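Local coordinates for PTS system, nitrogen regulatory IIA protein (Neisseria meningitidis, PDB 2A0J) that probably takes part in phosphoryl transfer of the phosphotransferase system and in nitrogen regulation, as a IIA protein of the fructose-type EIIA family, at residues S56-G68 / F89-L103. Numbering follows the deposited sequence.
Sequences STGLGQGVAIPHG and FDAPDGKPVSLIFIL
The carbonyl O of G62 is gripped by two consecutive amides where 89-103 turns its corner: L99 N lies 3.0 Å from it, almost in line with the C=O, and S98 N approaches at a slant. G62 has positive phi (72°), which a residue without CB tolerates easily. From here the strands run parallel; F101 N bonds A64 O almost straight (177°), L103 N donates to P66 O and G68 N to L103 O. P66 has no N-H to offer F101 O but still accepts through its O, and lays its ring across I100 CG2. On the same side, A64 CB sits over a face of the F89 ring, 3.4 Å from CE2; the small methyl lets the ring pack directly against the strand. T57 OG1, bonded to E52, meets the ring edge. S56 OG, anti to its own N (chi1 -175°), reaches F89 O at 2.8 Å and accepts from G58 N, closing an ST turn. D93 OD2 takes Q61 N through its syn lone pair, whereas OD1 accepts from K95 N in an Asx turn. Where strands 63-70 and 97-106 pair, H67 ND1 donates to I65 O at 2.7 Å, nearly in the ring plane, orienting the probable phosphohistidine of the type-2 EIIA signature.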
loop_
_atom_site.group_PDB
_atom_site.type_symbol
_atom_site.label_atom_id
_atom_site.label_comp_id
_atom_site.label_asym_id
_atom_site.label_seq_id
_atom_site.Cartn_x
_atom_site.Cartn_y
_atom_site.Cartn_z
ATOM N N SER A 56 -5.464 0.005 -12.655
ATOM C CA SER A 56 -4.582 -0.681 -11.721
ATOM C C SER A 56 -3.406 0.153 -11.226
ATOM O O SER A 56 -2.700 0.800 -12.006
ATOM C CB SER A 56 -4.040 -1.967 -12.349
ATOM O OG SER A 56 -3.278 -2.707 -11.405
ATOM N N THR A 57 -3.200 0.117 -9.914
ATOM C CA THR A 57 -2.110 0.845 -9.292
ATOM C C THR A 57 -0.910 -0.069 -9.183
ATOM O O THR A 57 0.023 0.205 -8.439
ATOM C CB THR A 57 -2.504 1.375 -7.894
ATOM O OG1 THR A 57 -3.181 0.349 -7.151
ATOM C CG2 THR A 57 -3.420 2.576 -8.041
ATOM N N GLY A 58 -0.953 -1.165 -9.938
ATOM C CA GLY A 58 0.150 -2.107 -9.963
ATOM C C GLY A 58 1.285 -1.490 -10.759
ATOM O O GLY A 58 1.064 -0.915 -11.825
ATOM N N LEU A 59 2.504 -1.599 -10.243
ATOM C CA LEU A 59 3.671 -1.029 -10.912
ATOM C C LEU A 59 4.348 -2.042 -11.817
ATOM O O LEU A 59 5.232 -1.698 -12.598
ATOM C CB LEU A 59 4.682 -0.539 -9.872
ATOM C CG LEU A 59 4.248 0.571 -8.913
ATOM C CD1 LEU A 59 5.324 0.765 -7.859
ATOM C CD2 LEU A 59 4.010 1.858 -9.684
ATOM N N GLY A 60 3.917 -3.293 -11.710
ATOM C CA GLY A 60 4.514 -4.348 -12.501
ATOM C C GLY A 60 5.463 -5.133 -11.606
ATOM O O GLY A 60 6.023 -4.576 -10.656
ATOM N N GLN A 61 5.617 -6.424 -11.883
ATOM C CA GLN A 61 6.511 -7.284 -11.126
ATOM C C GLN A 61 6.086 -7.611 -9.690
ATOM O O GLN A 61 6.902 -7.573 -8.767
ATOM C CB GLN A 61 7.910 -6.674 -11.128
ATOM C CG GLN A 61 8.517 -6.556 -12.512
ATOM C CD GLN A 61 9.570 -5.464 -12.593
ATOM O OE1 GLN A 61 10.340 -5.399 -13.550
ATOM N NE2 GLN A 61 9.599 -4.591 -11.589
ATOM N N GLY A 62 4.810 -7.941 -9.515
ATOM C CA GLY A 62 4.292 -8.309 -8.205
ATOM C C GLY A 62 4.126 -7.196 -7.184
ATOM O O GLY A 62 3.810 -7.465 -6.021
ATOM N N VAL A 63 4.337 -5.955 -7.610
ATOM C CA VAL A 63 4.202 -4.807 -6.728
ATOM C C VAL A 63 3.022 -3.913 -7.116
ATOM O O VAL A 63 2.581 -3.905 -8.268
ATOM C CB VAL A 63 5.474 -3.950 -6.744
ATOM C CG1 VAL A 63 5.307 -2.754 -5.800
ATOM C CG2 VAL A 63 6.676 -4.801 -6.351
ATOM N N ALA A 64 2.511 -3.167 -6.140
ATOM C CA ALA A 64 1.395 -2.252 -6.357
ATOM C C ALA A 64 1.382 -1.186 -5.259
ATOM O O ALA A 64 1.929 -1.387 -4.168
ATOM C CB ALA A 64 0.071 -3.023 -6.369
ATOM N N ILE A 65 0.749 -0.056 -5.554
ATOM C CA ILE A 65 0.660 1.052 -4.611
ATOM C C ILE A 65 -0.725 1.683 -4.611
ATOM O O ILE A 65 -0.907 2.794 -5.100
ATOM C CB ILE A 65 1.686 2.161 -4.948
ATOM C CG1 ILE A 65 1.630 2.482 -6.449
ATOM C CG2 ILE A 65 3.083 1.731 -4.526
ATOM C CD1 ILE A 65 2.396 3.726 -6.854
ATOM N N PRO A 66 -1.727 0.979 -4.060
ATOM C CA PRO A 66 -3.076 1.555 -4.039
ATOM C C PRO A 66 -3.051 2.821 -3.179
ATOM O O PRO A 66 -2.382 2.855 -2.146
ATOM C CB PRO A 66 -3.924 0.447 -3.398
ATOM C CG PRO A 66 -3.121 -0.804 -3.588
ATOM C CD PRO A 66 -1.702 -0.340 -3.403
ATOM N N HIS A 67 -3.769 3.860 -3.590
ATOM C CA HIS A 67 -3.791 5.089 -2.798
ATOM C C HIS A 67 -5.062 5.926 -3.004
ATOM O O HIS A 67 -5.804 5.722 -3.968
ATOM C CB HIS A 67 -2.545 5.936 -3.104
ATOM C CG HIS A 67 -2.356 6.243 -4.558
ATOM N ND1 HIS A 67 -1.780 5.355 -5.440
ATOM C CD2 HIS A 67 -2.685 7.336 -5.289
ATOM C CE1 HIS A 67 -1.761 5.886 -6.649
ATOM N NE2 HIS A 67 -2.306 7.089 -6.584
ATOM N N GLY A 68 -5.302 6.866 -2.092
ATOM C CA GLY A 68 -6.477 7.716 -2.179
ATOM C C GLY A 68 -6.397 8.957 -1.302
ATOM O O GLY A 68 -5.665 8.991 -0.315
ATOM N N PHE A 89 -4.044 -8.626 -9.817
ATOM C CA PHE A 89 -4.212 -7.196 -9.591
ATOM C C PHE A 89 -4.495 -6.402 -10.857
ATOM O O PHE A 89 -4.503 -5.171 -10.822
ATOM C CB PHE A 89 -2.943 -6.636 -8.945
ATOM C CG PHE A 89 -3.201 -5.647 -7.850
ATOM C CD1 PHE A 89 -3.598 -6.078 -6.585
ATOM C CD2 PHE A 89 -3.048 -4.279 -8.078
ATOM C CE1 PHE A 89 -3.842 -5.153 -5.558
ATOM C CE2 PHE A 89 -3.292 -3.344 -7.062
ATOM C CZ PHE A 89 -3.688 -3.780 -5.802
ATOM N N ASP A 90 -4.716 -7.091 -11.971
ATOM C CA ASP A 90 -4.982 -6.411 -13.230
ATOM C C ASP A 90 -3.784 -5.517 -13.562
ATOM O O ASP A 90 -3.917 -4.500 -14.240
ATOM C CB ASP A 90 -6.263 -5.573 -13.118
ATOM C CG ASP A 90 -7.437 -6.365 -12.529
ATOM O OD1 ASP A 90 -7.541 -6.466 -11.284
ATOM O OD2 ASP A 90 -8.252 -6.903 -13.312
ATOM N N ALA A 91 -2.612 -5.923 -13.076
ATOM C CA ALA A 91 -1.360 -5.196 -13.278
ATOM C C ALA A 91 -1.003 -4.919 -14.741
ATOM O O ALA A 91 -1.477 -5.602 -15.651
ATOM C CB ALA A 91 -0.221 -5.952 -12.611
ATOM N N PRO A 92 -0.138 -3.913 -14.975
ATOM C CA PRO A 92 0.328 -3.493 -16.304
ATOM C C PRO A 92 1.105 -4.543 -17.104
ATOM O O PRO A 92 1.201 -4.434 -18.328
ATOM C CB PRO A 92 1.186 -2.259 -15.999
ATOM C CG PRO A 92 0.600 -1.730 -14.750
ATOM C CD PRO A 92 0.362 -2.984 -13.946
ATOM N N ASP A 93 1.679 -5.538 -16.429
ATOM C CA ASP A 93 2.421 -6.583 -17.141
ATOM C C ASP A 93 1.768 -7.977 -17.108
ATOM O O ASP A 93 2.342 -8.950 -17.598
ATOM C CB ASP A 93 3.870 -6.679 -16.630
ATOM C CG ASP A 93 3.973 -6.898 -15.114
ATOM O OD1 ASP A 93 3.050 -7.467 -14.492
ATOM O OD2 ASP A 93 5.013 -6.510 -14.545
ATOM N N GLY A 94 0.574 -8.070 -16.530
ATOM C CA GLY A 94 -0.127 -9.343 -16.474
ATOM C C GLY A 94 0.198 -10.272 -15.311
ATOM O O GLY A 94 -0.468 -11.292 -15.129
ATOM N N LYS A 95 1.213 -9.938 -14.524
ATOM C CA LYS A 95 1.588 -10.781 -13.392
ATOM C C LYS A 95 0.878 -10.353 -12.121
ATOM O O LYS A 95 0.689 -9.162 -11.881
ATOM C CB LYS A 95 3.099 -10.722 -13.148
ATOM C CG LYS A 95 3.960 -11.166 -14.319
ATOM C CD LYS A 95 5.438 -11.076 -13.958
ATOM C CE LYS A 95 6.321 -11.380 -15.152
ATOM N NZ LYS A 95 6.123 -10.380 -16.243
ATOM N N PRO A 96 0.475 -11.324 -11.282
ATOM C CA PRO A 96 -0.216 -11.052 -10.016
ATOM C C PRO A 96 0.730 -10.353 -9.028
ATOM O O PRO A 96 1.935 -10.291 -9.271
ATOM C CB PRO A 96 -0.645 -12.441 -9.558
ATOM C CG PRO A 96 0.456 -13.312 -10.087
ATOM C CD PRO A 96 0.668 -12.772 -11.475
ATOM N N VAL A 97 0.192 -9.826 -7.926
ATOM C CA VAL A 97 1.021 -9.110 -6.949
ATOM C C VAL A 97 1.063 -9.711 -5.543
ATOM O O VAL A 97 0.070 -10.260 -5.051
ATOM C CB VAL A 97 0.570 -7.634 -6.822
ATOM C CG1 VAL A 97 0.374 -7.031 -8.205
ATOM C CG2 VAL A 97 -0.700 -7.549 -6.001
ATOM N N SER A 98 2.216 -9.584 -4.889
ATOM C CA SER A 98 2.386 -10.115 -3.535
ATOM C C SER A 98 2.853 -9.045 -2.554
ATOM O O SER A 98 2.872 -9.261 -1.341
ATOM C CB SER A 98 3.387 -11.278 -3.536
ATOM O OG SER A 98 2.844 -12.432 -4.162
ATOM N N LEU A 99 3.237 -7.892 -3.087
ATOM C CA LEU A 99 3.698 -6.790 -2.254
ATOM C C LEU A 99 2.814 -5.564 -2.463
ATOM O O LEU A 99 2.833 -4.945 -3.526
ATOM C CB LEU A 99 5.159 -6.480 -2.577
ATOM C CG LEU A 99 6.080 -7.684 -2.343
ATOM C CD1 LEU A 99 7.538 -7.265 -2.461
ATOM C CD2 LEU A 99 5.812 -8.272 -0.968
ATOM N N ILE A 100 2.036 -5.221 -1.441
ATOM C CA ILE A 100 1.120 -4.088 -1.536
ATOM C C ILE A 100 1.357 -2.967 -0.512
ATOM O O ILE A 100 1.310 -3.194 0.698
ATOM C CB ILE A 100 -0.375 -4.559 -1.401
ATOM C CG1 ILE A 100 -0.667 -5.718 -2.363
ATOM C CG2 ILE A 100 -1.326 -3.403 -1.707
ATOM C CD1 ILE A 100 -0.211 -7.077 -1.870
ATOM N N PHE A 101 1.613 -1.757 -1.007
ATOM C CA PHE A 101 1.797 -0.602 -0.132
ATOM C C PHE A 101 0.605 0.350 -0.349
ATOM O O PHE A 101 0.407 0.863 -1.451
ATOM C CB PHE A 101 3.124 0.114 -0.438
ATOM C CG PHE A 101 3.504 1.146 0.595
ATOM C CD1 PHE A 101 2.777 2.331 0.721
ATOM C CD2 PHE A 101 4.554 0.910 1.477
ATOM C CE1 PHE A 101 3.086 3.264 1.717
ATOM C CE2 PHE A 101 4.874 1.837 2.480
ATOM C CZ PHE A 101 4.137 3.014 2.599
ATOM N N ILE A 102 -0.195 0.567 0.696
ATOM C CA ILE A 102 -1.362 1.447 0.594
ATOM C C ILE A 102 -1.081 2.788 1.243
ATOM O O ILE A 102 -0.475 2.850 2.306
ATOM C CB ILE A 102 -2.612 0.858 1.288
ATOM C CG1 ILE A 102 -2.808 -0.608 0.895
ATOM C CG2 ILE A 102 -3.838 1.673 0.910
ATOM C CD1 ILE A 102 -1.931 -1.585 1.679
ATOM N N LEU A 103 -1.529 3.860 0.601
ATOM C CA LEU A 103 -1.329 5.205 1.124
ATOM C C LEU A 103 -2.594 6.056 1.073
ATOM O O LEU A 103 -3.222 6.174 0.022
ATOM C CB LEU A 103 -0.233 5.927 0.340
ATOM C CG LEU A 103 0.045 7.345 0.854
ATOM C CD1 LEU A 103 0.642 7.259 2.252
ATOM C CD2 LEU A 103 0.988 8.082 -0.073
HETATM O O HOH W 1 2.732 -7.353 -11.701
#